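Side-chain contacts in alpha-L-rhamnosidase (Aspergillus terreus, PDB 6GSZ), which probably hydrolyses terminal non-reducing alpha-L-rhamnose residues from alpha-L-rhamnosides, through a catalytic domain of the six-hairpin glycosidase class: residues 424-429 against 488-493; 441-446 against 769-774; 479-482 against 486-489; 536-541 against 545-550. All blocks are in the same frame, centred on the assembly; numbering follows the deposited sequence. Where two conformers were deposited one is given.

Contact 1 (424-429 against 488-493); sequences SDMERT and AGFLRA
Phe-490 meets two residues of 424-429 in different ways, Ser-424 at the rim of its ring and Met-426 at a slant. CG of Phe-490 stands anti to the backbone N (chi1 177°), which carries the ring off the first turn of helix 488-503 and toward the end of strand 417-424. There the Ser-424 hydroxyl lies at the ring edge, near its plane, with OG 3.4 Å from CE2 of Phe-490, while CB of Ser-424 rests 3.8 Å from both CD2 and CE2 of the same ring. OG makes its hydrogen bond with Ser-456 N and none here; the oxygen faces the ring's C-H edge, probably a weak electrostatic attraction added to dispersion.

Met-426 comes in differently. Its sulfur sits 4.8 Å from the centroid of the Phe-490 ring and 30° off the ring normal, an oblique Met-aromatic contact. SD also lies 4.3 Å from CB of Phe-490, so the thioether spans the base of the side chain as well as the ring. Between the two contact residues, Asp-425 is the centre of an inverse gamma turn, closed by a weak bond from Met-426 N to Ser-424 O of 2.9 Å. Its carboxylate turns elsewhere, into a salt bridge with Arg-310.

Phe-454 stacks on the Phe-490 ring and also touches Met-426, while Met-450 of helix 437-453 packs against Met-426. No hydrogen bond links the two segments; dispersion, helped by the polar edge contact, joins the loop leaving the strand to a helix of the six-hairpin glycosidase domain.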
# COMPACT_ATOMS: atom_id res chain seq x y z
N SER A 424 -2.51 -1.56 -6.08
CA SER A 424 -3.09 -0.24 -5.88
C SER A 424 -2.24 0.81 -6.60
O SER A 424 -1.02 0.89 -6.37
CB SER A 424 -3.21 0.06 -4.39
OG SER A 424 -4.19 -0.78 -3.81
N ASP A 425 -2.88 1.63 -7.44
CA ASP A 425 -2.15 2.44 -8.43
C ASP A 425 -1.78 3.82 -7.86
O ASP A 425 -2.28 4.83 -8.28
CB ASP A 425 -2.94 2.54 -9.73
CG ASP A 425 -2.18 3.10 -10.92
OD1 ASP A 425 -0.95 3.21 -10.85
OD2 ASP A 425 -2.86 3.47 -11.89
N MET A 426 -0.90 3.78 -6.86
CA MET A 426 -0.42 4.97 -6.19
C MET A 426 0.59 5.70 -7.09
O MET A 426 1.28 5.12 -7.89
CB MET A 426 0.26 4.55 -4.88
CG MET A 426 -0.71 3.92 -3.86
SD MET A 426 0.18 3.20 -2.47
CE MET A 426 1.12 1.92 -3.29
N GLU A 427 0.73 7.01 -6.84
CA GLU A 427 1.72 7.80 -7.58
C GLU A 427 3.12 7.48 -7.04
O GLU A 427 3.35 7.56 -5.82
CB GLU A 427 1.43 9.28 -7.41
CG GLU A 427 2.35 10.16 -8.21
CD GLU A 427 2.01 11.64 -8.17
OE1 GLU A 427 1.32 12.10 -7.22
OE2 GLU A 427 2.43 12.35 -9.13
N ARG A 428 4.02 7.07 -7.92
CA ARG A 428 5.41 6.84 -7.56
C ARG A 428 6.09 8.16 -7.19
O ARG A 428 5.97 9.17 -7.92
CB ARG A 428 6.16 6.20 -8.73
CG ARG A 428 7.59 5.81 -8.44
CD ARG A 428 7.73 4.64 -7.48
NE ARG A 428 9.14 4.44 -7.16
CZ ARG A 428 10.04 3.85 -7.93
NH1 ARG A 428 11.32 3.78 -7.55
NH2 ARG A 428 9.61 3.27 -9.07
N THR A 429 6.79 8.13 -6.05
CA THR A 429 7.45 9.33 -5.53
C THR A 429 8.93 9.14 -5.24
O THR A 429 9.65 10.17 -5.24
CB THR A 429 6.74 9.85 -4.26
OG1 THR A 429 6.64 8.82 -3.28
CG2 THR A 429 5.37 10.41 -4.56
N ALA A 488 -0.81 8.13 1.01
CA ALA A 488 -1.65 8.82 1.97
C ALA A 488 -3.13 8.36 1.91
O ALA A 488 -3.71 8.05 2.97
CB ALA A 488 -1.50 10.32 1.80
N GLY A 489 -3.72 8.41 0.72
CA GLY A 489 -5.14 8.00 0.61
C GLY A 489 -5.38 6.52 0.90
O GLY A 489 -6.37 6.16 1.59
N PHE A 490 -4.46 5.70 0.43
CA PHE A 490 -4.51 4.26 0.69
C PHE A 490 -4.54 3.99 2.19
O PHE A 490 -5.34 3.21 2.69
CB PHE A 490 -3.31 3.62 -0.00
CG PHE A 490 -3.12 2.15 0.18
CD1 PHE A 490 -2.57 1.64 1.33
CD2 PHE A 490 -3.51 1.24 -0.80
CE1 PHE A 490 -2.33 0.29 1.50
CE2 PHE A 490 -3.24 -0.10 -0.63
CZ PHE A 490 -2.69 -0.60 0.53
N LEU A 491 -3.62 4.61 2.93
CA LEU A 491 -3.54 4.35 4.38
C LEU A 491 -4.63 5.10 5.14
O LEU A 491 -5.07 4.61 6.18
CB LEU A 491 -2.14 4.69 4.90
CG LEU A 491 -1.05 3.74 4.44
CD1 LEU A 491 0.30 4.28 4.83
CD2 LEU A 491 -1.26 2.32 4.97
N ARG A 492 -5.13 6.22 4.58
CA ARG A 492 -6.25 6.86 5.22
C ARG A 492 -7.44 5.89 5.36
O ARG A 492 -8.10 5.81 6.42
CB ARG A 492 -6.68 8.11 4.46
CG ARG A 492 -7.71 8.97 5.19
CD ARG A 492 -8.18 10.17 4.40
NE ARG A 492 -8.87 11.09 5.31
CZ ARG A 492 -9.15 12.35 4.98
NH1 ARG A 492 -9.02 12.75 3.71
NH2 ARG A 492 -9.51 13.23 5.94
N ALA A 493 -7.74 5.22 4.24
CA ALA A 493 -8.85 4.26 4.19
C ALA A 493 -8.61 3.09 5.16
O ALA A 493 -9.51 2.70 5.95
CB ALA A 493 -9.06 3.81 2.76

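Contact 2 (441-446 against 769-774); sequences KLHENI and SWLHEV
His-443 reaches from helix 437-453 to helix 768-775. Its CB comes first, 4.0 Å from CD1 of Leu-771. CG stands anti to the backbone N, which sends the imidazole across the gap. Farther along, CD2 of His-443 is again 4.0 Å from CD1 of Leu-771, the methyl lying at the ring edge, near its plane. At the tip, NE2 of His-443 meets NE2 of His-772 at 2.8 Å in a hydrogen bond whose angle is 150°. The rings join rim to rim, their planes turned 71° apart, and neither covers the other's face.

CD1 of Leu-771 also touches CD1 of Ile-446 at 4.5 Å. The short helical segments cross at -120° with their axes 11.2 Å apart, and at this spacing the two histidines meet through their ring edges, with Leu-771 packed alongside. Phe-483 stacks on the His-772 ring, and Phe-432 meets that of His-443.

The pair joins early and late helices of the six-hairpin glycosidase domain, an (alpha/alpha)6 barrel in this family. Either imidazole could be the donor, but one NE2 must carry the proton and the other must accept it. The pairing therefore probably couples the protonation states of two buried rings and disfavours both being positively charged.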
# COMPACT_ATOMS: atom_id res chain seq x y z
N LYS A 441 20.14 -3.23 -6.44
CA LYS A 441 19.16 -4.28 -6.65
C LYS A 441 18.29 -4.49 -5.40
O LYS A 441 17.09 -4.75 -5.53
CB LYS A 441 19.85 -5.59 -7.04
CG LYS A 441 18.90 -6.77 -7.29
CD LYS A 441 17.91 -6.52 -8.41
CE LYS A 441 17.30 -7.79 -8.97
NZ LYS A 441 16.34 -7.49 -10.07
N LEU A 442 18.90 -4.42 -4.22
CA LEU A 442 18.11 -4.49 -2.96
C LEU A 442 16.96 -3.47 -2.99
O LEU A 442 15.82 -3.83 -2.67
CB LEU A 442 19.01 -4.25 -1.75
CG LEU A 442 18.29 -4.24 -0.40
CD1 LEU A 442 17.58 -5.58 -0.14
CD2 LEU A 442 19.29 -3.88 0.70
N HIS A 443 17.23 -2.23 -3.38
CA HIS A 443 16.18 -1.23 -3.43
C HIS A 443 15.10 -1.63 -4.45
O HIS A 443 13.92 -1.47 -4.18
CB HIS A 443 16.74 0.19 -3.66
CG HIS A 443 15.65 1.19 -3.46
ND1 HIS A 443 14.82 1.62 -4.49
CD2 HIS A 443 15.25 1.84 -2.34
CE1 HIS A 443 13.95 2.48 -3.99
NE2 HIS A 443 14.22 2.64 -2.67
N GLU A 444 15.50 -2.10 -5.63
CA GLU A 444 14.54 -2.57 -6.63
C GLU A 444 13.66 -3.68 -6.02
O GLU A 444 12.42 -3.71 -6.24
CB GLU A 444 15.30 -2.95 -7.89
CG GLU A 444 14.39 -3.36 -9.02
CD GLU A 444 15.01 -3.46 -10.41
OE1 GLU A 444 16.21 -3.18 -10.56
OE2 GLU A 444 14.28 -3.82 -11.33
N ASN A 445 14.27 -4.57 -5.25
CA ASN A 445 13.55 -5.68 -4.64
C ASN A 445 12.55 -5.19 -3.59
O ASN A 445 11.43 -5.74 -3.50
CB ASN A 445 14.48 -6.70 -3.99
CG ASN A 445 15.32 -7.47 -5.00
OD1 ASN A 445 15.22 -7.25 -6.23
ND2 ASN A 445 16.18 -8.33 -4.47
N ILE A 446 12.92 -4.14 -2.84
CA ILE A 446 12.01 -3.53 -1.88
C ILE A 446 10.82 -2.89 -2.59
O ILE A 446 9.63 -3.07 -2.22
CB ILE A 446 12.75 -2.48 -1.02
CG1 ILE A 446 13.82 -3.18 -0.18
CG2 ILE A 446 11.79 -1.68 -0.17
CD1 ILE A 446 14.79 -2.23 0.52
N SER A 769 14.33 2.69 4.23
CA SER A 769 14.38 4.05 4.79
C SER A 769 15.80 4.49 5.11
O SER A 769 16.07 5.69 5.08
CB SER A 769 13.50 4.21 6.01
OG SER A 769 13.89 3.37 7.07
N TRP A 770 16.67 3.54 5.46
CA TRP A 770 18.07 3.89 5.73
C TRP A 770 18.76 4.26 4.40
O TRP A 770 19.59 5.19 4.34
CB TRP A 770 18.81 2.77 6.45
CG TRP A 770 20.10 3.19 7.09
CD1 TRP A 770 20.22 3.71 8.33
CD2 TRP A 770 21.41 3.05 6.54
NE1 TRP A 770 21.53 3.97 8.58
CE2 TRP A 770 22.29 3.62 7.50
CE3 TRP A 770 21.95 2.58 5.33
CZ2 TRP A 770 23.66 3.67 7.30
CZ3 TRP A 770 23.31 2.64 5.14
CH2 TRP A 770 24.16 3.17 6.12
N LEU A 771 18.47 3.52 3.34
CA LEU A 771 18.98 3.88 2.01
C LEU A 771 18.55 5.30 1.64
O LEU A 771 19.34 6.13 1.19
CB LEU A 771 18.50 2.90 0.95
CG LEU A 771 18.76 1.41 1.20
CD1 LEU A 771 18.27 0.57 0.03
CD2 LEU A 771 20.14 1.03 1.55
N HIS A 772 17.29 5.62 1.90
CA HIS A 772 16.74 6.91 1.52
C HIS A 772 17.36 8.03 2.36
O HIS A 772 17.66 9.12 1.81
CB HIS A 772 15.20 6.95 1.66
CG HIS A 772 14.46 5.88 0.92
ND1 HIS A 772 13.28 5.38 1.41
CD2 HIS A 772 14.72 5.24 -0.24
CE1 HIS A 772 12.84 4.47 0.54
NE2 HIS A 772 13.70 4.37 -0.49
N GLU A 773 17.35 7.82 3.69
CA GLU A 773 17.61 8.93 4.63
C GLU A 773 19.10 9.12 4.95
O GLU A 773 19.49 10.22 5.32
CB GLU A 773 16.89 8.72 5.96
CG GLU A 773 15.38 8.64 5.81
CD GLU A 773 14.64 8.55 7.15
OE1 GLU A 773 15.28 8.75 8.22
OE2 GLU A 773 13.45 8.20 7.12
N VAL A 774 19.89 8.07 4.86
CA VAL A 774 21.28 8.14 5.29
C VAL A 774 22.21 8.07 4.08
O VAL A 774 23.05 8.95 3.88
CB VAL A 774 21.61 7.08 6.36
CG1 VAL A 774 23.05 7.17 6.76
CG2 VAL A 774 20.73 7.25 7.60

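Contact 3 (479-482 against 486-489); sequences RTAN and DTAG. With CA (calcium ion), chain K.
Helix 471-484 runs out and the chain folds through a short turn into helix 488-503, bringing the CA atoms of Asn-482 and Thr-487 to 5.6 Å. Across that turn, which links consecutive helices of the six-hairpin glycosidase domain, the Thr-487 hydroxyl donates to the Asn-482 amide oxygen, OG1 to OD1 2.7 Å. The two side chains cross at about a right angle. The bond is short, yet the donor stands 60° out of the carbonyl plane and not on a lone pair. Chi1 of Thr-487, 55°, sets OG1 between the backbone N and the carbonyl carbon; the same torsion leaves the methyl CG2 anti to the carbonyl carbon, 3.8 Å from Ala-481 O.

Asp-486 takes no part in this bond; its CB points away from the first helix and its carboxylate does two jobs. OD1 accepts from Ala-488 N at 3.2 Å, with an N-H...O angle of 163°, a capping bond at the start of helix 488-503. OD2 binds the calcium ion at 2.3 Å. As OD1 remains 4.0 Å from the metal, the coordination is monodentate. Three waters and three atoms from outside these segments bring the ligands to seven, a common number for calcium. Water 1, bound to the calcium, also donates weakly to OD1.

Two separate polar groups thus fix the turn: a buried hydroxyl-amide bond, and a carboxylate shared between a helix start and a metal. Calcium would probably keep that carboxylate ionised and fix its rotation, steadying the cap.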
# COMPACT_ATOMS: atom_id res chain seq x y z
N ARG A 479 7.55 3.84 7.13
CA ARG A 479 8.52 4.89 6.91
C ARG A 479 9.17 4.74 5.53
O ARG A 479 9.42 5.74 4.82
CB ARG A 479 9.57 4.83 8.03
CG ARG A 479 10.63 5.92 8.03
CD ARG A 479 11.41 5.77 9.31
NE ARG A 479 12.54 6.68 9.41
CZ ARG A 479 13.26 6.82 10.54
NH1 ARG A 479 12.90 6.19 11.67
NH2 ARG A 479 14.31 7.62 10.55
N THR A 480 9.46 3.51 5.14
CA THR A 480 9.97 3.18 3.83
C THR A 480 8.88 3.41 2.75
O THR A 480 9.09 4.06 1.71
CB THR A 480 10.50 1.73 3.80
OG1 THR A 480 11.52 1.57 4.79
CG2 THR A 480 11.03 1.39 2.42
N ALA A 481 7.70 2.84 2.99
CA ALA A 481 6.64 2.82 1.99
C ALA A 481 6.26 4.23 1.55
O ALA A 481 6.08 4.50 0.37
CB ALA A 481 5.41 2.17 2.58
N ASN A 482 6.13 5.17 2.53
CA ASN A 482 5.63 6.47 2.28
C ASN A 482 6.62 7.37 1.50
O ASN A 482 6.23 8.44 1.01
CB ASN A 482 5.33 7.20 3.59
CG ASN A 482 4.27 6.58 4.47
OD1 ASN A 482 3.60 5.61 4.04
ND2 ASN A 482 3.99 7.17 5.63
N ASP A 486 3.17 7.60 -2.91
CA ASP A 486 2.22 8.41 -2.19
C ASP A 486 1.10 7.49 -1.66
O ASP A 486 0.16 7.13 -2.38
CB ASP A 486 1.69 9.55 -3.04
CG ASP A 486 0.76 10.49 -2.30
OD1 ASP A 486 0.18 10.08 -1.26
OD2 ASP A 486 0.73 11.69 -2.71
N THR A 487 1.29 7.06 -0.41
CA THR A 487 0.40 6.12 0.26
C THR A 487 -0.70 6.79 1.07
O THR A 487 -1.45 6.08 1.76
CB THR A 487 1.22 5.32 1.26
OG1 THR A 487 1.86 6.29 2.08
CG2 THR A 487 2.29 4.47 0.59
N ALA A 488 -0.81 8.13 1.01
CA ALA A 488 -1.65 8.82 1.97
C ALA A 488 -3.13 8.36 1.91
O ALA A 488 -3.71 8.05 2.97
CB ALA A 488 -1.50 10.32 1.80
N GLY A 489 -3.72 8.41 0.72
CA GLY A 489 -5.14 8.00 0.61
C GLY A 489 -5.38 6.52 0.90
O GLY A 489 -6.37 6.16 1.59
CA CA K . 0.10 13.85 -2.44
O HOH W 1 -1.01 12.74 -0.83
O HOH W 2 2.53 13.95 -1.96
O HOH W 3 0.94 15.57 -3.91

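Contact 4 (536-541 against 545-550); sequences WQLYES and KVMLEE
Ser-541 OG has two amide partners: Gln-537 NE2, one turn earlier on the same helix, donates to it at 3.0 Å, and the Asn-482 amide of helix 471-484 bonds to it as well through ND2. The Gln-537 bond is fairly straight at 156°, with the hydroxyl lying in the amide plane. This polar knot faces helix 471-484; the contact with 545-550 is made by other residues of the helix.

Those two segments run antiparallel, 174° between directions, with axes 9.6 Å apart, forming a hairpin of consecutive helices in the six-hairpin glycosidase domain. Tyr-539 carries most of it. Its CG is anti to the backbone N, which lays the ring over Leu-548. There CD2 of Leu-548 sits above the ring centre, 3.8 Å from the Tyr-539 centroid and 10° off the normal, a CH-pi contact, while CD1 touches CB of Tyr-539 at 4.0 Å. Farther out, the aliphatic chain of Lys-545 runs beside the phenol, CE 3.3 Å from OH of Tyr-539, with CG oblique to the ring.

On the inner side, Leu-538 and Met-547 cross at about a right angle, CD2 of Leu-538 against the terminal methyl of Met-547. Met-547 has two deposited conformers, so the tightness of that pair is doubtful. Ile-616 and Ser-619 of helix 598-619 pack on Leu-548.

No hydrogen bond links 536-541 with 545-550. Dispersion holds them, chiefly the Leu-548 methyl on the tyrosine face and perhaps the methionine pair, and Lys-545 contributes its carbons rather than its charge along the more exposed margin.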
# COMPACT_ATOMS: atom_id res chain seq x y z
N TRP A 536 1.34 8.26 13.23
CA TRP A 536 2.45 9.18 13.51
C TRP A 536 3.31 9.35 12.24
O TRP A 536 3.68 10.46 11.85
CB TRP A 536 3.29 8.63 14.66
CG TRP A 536 4.51 9.45 15.01
CD1 TRP A 536 4.58 10.51 15.85
CD2 TRP A 536 5.83 9.23 14.52
NE1 TRP A 536 5.87 10.96 15.93
CE2 TRP A 536 6.65 10.23 15.08
CE3 TRP A 536 6.36 8.35 13.58
CZ2 TRP A 536 8.00 10.32 14.76
CZ3 TRP A 536 7.69 8.44 13.25
CH2 TRP A 536 8.50 9.41 13.84
N GLN A 537 3.66 8.23 11.61
CA GLN A 537 4.47 8.24 10.40
C GLN A 537 3.74 8.94 9.23
O GLN A 537 4.37 9.55 8.34
CB GLN A 537 5.01 6.87 10.03
CG GLN A 537 5.90 6.86 8.80
CD GLN A 537 7.16 7.69 8.98
OE1 GLN A 537 7.97 7.37 9.83
NE2 GLN A 537 7.34 8.68 8.11
N LEU A 538 2.42 8.69 9.13
CA LEU A 538 1.68 9.29 8.06
C LEU A 538 1.78 10.82 8.15
O LEU A 538 1.84 11.49 7.12
CB LEU A 538 0.23 8.77 8.12
CG LEU A 538 -0.55 8.85 6.84
CD1 LEU A 538 0.07 8.00 5.73
CD2 LEU A 538 -1.98 8.43 7.12
N TYR A 539 1.68 11.34 9.39
CA TYR A 539 1.80 12.78 9.59
C TYR A 539 3.23 13.30 9.29
O TYR A 539 3.36 14.29 8.57
CB TYR A 539 1.37 13.12 11.01
CG TYR A 539 1.41 14.59 11.30
CD1 TYR A 539 0.56 15.44 10.63
CD2 TYR A 539 2.28 15.16 12.21
CE1 TYR A 539 0.55 16.81 10.83
CE2 TYR A 539 2.24 16.52 12.48
CZ TYR A 539 1.38 17.36 11.78
OH TYR A 539 1.37 18.71 11.98
N GLU A 540 4.24 12.54 9.71
CA GLU A 540 5.62 12.90 9.38
C GLU A 540 5.77 13.02 7.86
O GLU A 540 6.41 13.95 7.33
CB GLU A 540 6.60 11.87 9.91
CG GLU A 540 6.73 11.90 11.42
CD GLU A 540 7.27 13.17 12.03
OE1 GLU A 540 8.44 13.51 11.71
OE2 GLU A 540 6.49 13.83 12.77
N SER A 541 5.15 12.08 7.13
CA SER A 541 5.35 12.02 5.67
C SER A 541 4.52 13.08 4.92
O SER A 541 5.02 13.67 3.92
CB SER A 541 4.95 10.64 5.18
OG SER A 541 5.84 9.66 5.67
N LYS A 545 -3.00 17.59 9.11
CA LYS A 545 -3.49 17.73 10.48
C LYS A 545 -4.91 17.15 10.63
O LYS A 545 -5.28 16.73 11.71
CB LYS A 545 -3.40 19.20 10.94
CG LYS A 545 -1.97 19.67 11.20
CD LYS A 545 -1.78 20.78 12.24
CE LYS A 545 -0.44 21.45 12.03
NZ LYS A 545 -0.35 22.08 10.70
N VAL A 546 -5.72 17.24 9.57
CA VAL A 546 -7.09 16.70 9.62
C VAL A 546 -7.07 15.18 9.78
O VAL A 546 -7.80 14.62 10.61
CB VAL A 546 -7.92 17.15 8.40
CG1 VAL A 546 -9.28 16.45 8.36
CG2 VAL A 546 -8.08 18.65 8.41
N MET A 547 -6.22 14.53 8.99
CA MET A 547 -6.10 13.11 9.09
C MET A 547 -5.50 12.69 10.45
O MET A 547 -5.90 11.69 11.05
CB MET A 547 -5.31 12.59 7.89
CG MET A 547 -5.20 11.13 7.84
SD MET A 547 -4.75 10.51 6.19
CE MET A 547 -3.18 11.32 5.91
N LEU A 548 -4.55 13.49 10.95
CA LEU A 548 -3.99 13.17 12.29
C LEU A 548 -5.08 13.24 13.36
O LEU A 548 -5.21 12.36 14.21
CB LEU A 548 -2.83 14.12 12.61
CG LEU A 548 -2.09 13.80 13.91
CD1 LEU A 548 -1.43 12.46 13.86
CD2 LEU A 548 -1.04 14.88 14.19
N GLU A 549 -5.93 14.27 13.28
CA GLU A 549 -7.05 14.38 14.21
C GLU A 549 -8.02 13.19 14.07
O GLU A 549 -8.45 12.67 15.10
CB GLU A 549 -7.81 15.69 14.01
CG GLU A 549 -8.92 15.92 15.00
CD GLU A 549 -8.47 16.25 16.40
OE1 GLU A 549 -7.55 17.08 16.54
OE2 GLU A 549 -9.06 15.68 17.36
N GLU A 550 -8.35 12.76 12.84
CA GLU A 550 -9.30 11.62 12.73
C GLU A 550 -8.68 10.33 13.28
O GLU A 550 -9.43 9.45 13.75
CB GLU A 550 -9.82 11.53 11.30
CG GLU A 550 -9.00 10.76 10.32
CD GLU A 550 -9.36 11.01 8.86
OE1 GLU A 550 -9.91 12.12 8.57
OE2 GLU A 550 -9.05 10.12 8.02

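In the fold
Contacts 1 and 3 are closest, their centres 6 Å apart; both use the start of helix 488-503, and Glu-427 O probably accepts a hydrogen bond from Asp-486 N at 2.9 Å. Glu-427 and Asp-486 also line the pocket of a bound methoxyethoxyethanol. Contact 4, centred 14 Å from contact 1, is tied to it by a salt bridge, Arg-492 NH2 to Glu-550 OE1 2.9 Å. Contact 2 joins contact 3 through another, Arg-479 NH2 to Glu-773 OE1 2.8 Å, but lies 24 Å from contact 4, centre to centre. The glucose pocket takes Asp-473 from the helix that later carries 479-482.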